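Local structure of putative dioxygenase (2PEB) at residues Y17-A20 with A21-D24. The protein is a zinc-bound member of the Dopa 4,5-dioxygenase family and probably acts as a dioxygenase, though its own substrate is not established. Sequence-based numbering, arbitrary orientation.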
loop_
_atom_site.group_PDB
_atom_site.type_symbol
_atom_site.label_atom_id
_atom_site.label_comp_id
_atom_site.label_asym_id
_atom_site.label_seq_id
_atom_site.Cartn_x
_atom_site.Cartn_y
_atom_site.Cartn_z
ATOM N N TYR A 17 5.133 12.735 -0.371
ATOM C CA TYR A 17 6.045 13.497 0.440
ATOM C C TYR A 17 7.356 13.783 -0.287
ATOM O O TYR A 17 7.828 12.990 -1.119
ATOM C CB TYR A 17 6.289 12.796 1.786
ATOM C CG TYR A 17 4.999 12.615 2.537
ATOM C CD1 TYR A 17 4.511 13.631 3.334
ATOM C CD2 TYR A 17 4.232 11.436 2.427
ATOM C CE1 TYR A 17 3.297 13.514 3.989
ATOM C CE2 TYR A 17 3.011 11.297 3.117
ATOM C CZ TYR A 17 2.562 12.355 3.904
ATOM O OH TYR A 17 1.367 12.303 4.565
ATOM N N PHE A 18 7.946 14.919 0.046
ATOM C CA PHE A 18 9.225 15.289 -0.547
ATOM C C PHE A 18 9.966 16.289 0.329
ATOM O O PHE A 18 9.420 16.871 1.257
ATOM C CB PHE A 18 9.002 15.881 -1.956
ATOM C CG PHE A 18 8.154 17.109 -1.945
ATOM C CD1 PHE A 18 8.721 18.361 -1.730
ATOM C CD2 PHE A 18 6.759 16.999 -2.047
ATOM C CE1 PHE A 18 7.940 19.477 -1.655
ATOM C CE2 PHE A 18 5.981 18.118 -1.960
ATOM C CZ PHE A 18 6.557 19.347 -1.772
ATOM N N ASP A 19 11.233 16.496 0.005
ATOM C CA ASP A 19 11.989 17.615 0.577
ATOM C C ASP A 19 12.691 18.325 -0.571
ATOM O O ASP A 19 12.517 17.933 -1.720
ATOM C CB ASP A 19 12.943 17.151 1.680
ATOM C CG ASP A 19 13.911 16.092 1.226
ATOM O OD1 ASP A 19 14.191 15.977 0.027
ATOM O OD2 ASP A 19 14.412 15.353 2.094
ATOM N N ALA A 20 13.474 19.360 -0.271
ATOM C CA ALA A 20 14.210 20.097 -1.316
ATOM C C ALA A 20 14.976 19.174 -2.251
ATOM O O ALA A 20 14.969 19.393 -3.453
ATOM C CB ALA A 20 15.177 21.100 -0.691
ATOM N N ALA A 21 15.677 18.181 -1.694
ATOM C CA ALA A 21 16.482 17.231 -2.485
ATOM C C ALA A 21 15.676 16.418 -3.481
ATOM O O ALA A 21 16.157 16.097 -4.563
ATOM C CB ALA A 21 17.267 16.281 -1.565
ATOM N N SER A 22 14.453 16.067 -3.109
ATOM C CA SER A 22 13.610 15.208 -3.927
ATOM C C SER A 22 12.476 15.973 -4.607
ATOM O O SER A 22 11.615 15.360 -5.237
ATOM C CB SER A 22 12.996 14.102 -3.070
ATOM O OG SER A 22 12.281 14.654 -1.985
ATOM N N ARG A 23 12.430 17.289 -4.458
ATOM C CA ARG A 23 11.274 18.046 -4.960
ATOM C C ARG A 23 11.072 17.858 -6.460
ATOM O O ARG A 23 9.939 17.745 -6.938
ATOM C CB ARG A 23 11.475 19.505 -4.633
ATOM C CG ARG A 23 10.308 20.381 -4.878
ATOM C CD ARG A 23 10.726 21.840 -4.669
ATOM N NE ARG A 23 9.569 22.680 -4.403
ATOM C CZ ARG A 23 8.653 23.024 -5.311
ATOM N NH1 ARG A 23 8.731 22.624 -6.581
ATOM N NH2 ARG A 23 7.638 23.789 -4.941
ATOM N N ASP A 24 12.172 17.781 -7.194
ATOM C CA ASP A 24 12.094 17.626 -8.641
ATOM C C ASP A 24 11.592 16.255 -9.062
ATOM O O ASP A 24 10.788 16.146 -9.979
ATOM C CB ASP A 24 13.438 17.951 -9.311
ATOM C CG ASP A 24 13.825 19.419 -9.177
ATOM O OD1 ASP A 24 12.926 20.303 -9.095
ATOM O OD2 ASP A 24 15.045 19.698 -9.153
HETATM O O HOH W 1 14.846 18.557 -6.237
#
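Asp-19 and Ser-22 pair in the manner of a capping box, in the turn that leads from strand 11-18 to helix 23-36. OD1 of Asp-19 takes the Ser-22 N-H at 3.1 Å, nearly along the carboxylate C-O direction. The reciprocal half is less certain, because the position of the hydroxyl is in doubt: as modelled, the Asp-19 N-H points almost straight at Ser-22 OG (2.9 Å, 171°). The aspartate can bend back because CG sits between its own N and carbonyl carbon (chi1 56°). Backbone bonds within the turn are weaker: Ser-22 N to Asp-19 O, and Arg-23 N to Ala-20 O at 3.4 Å. A water bridges the next step, donating to Ala-20 O and accepting from Asp-24 N, both at 2.9 Å.

Nonpolar packing joins Phe-18 and Arg-23, whose side chains run alongside each other; CG of the arginine lies 4.1 Å from ring atom CD1. The extended arginine carries NE onward to a salt bridge with Asp-46, and the Phe-18 ring also meets Trp-44. Without the carboxylate, as with an alanine here, the Ser-22 N-H would probably rely on the weak bond to Asp-19 O. The carboxylate is thus placed as an N-terminal cap would be, its negative charge likely to suit the positive end of the helix dipole.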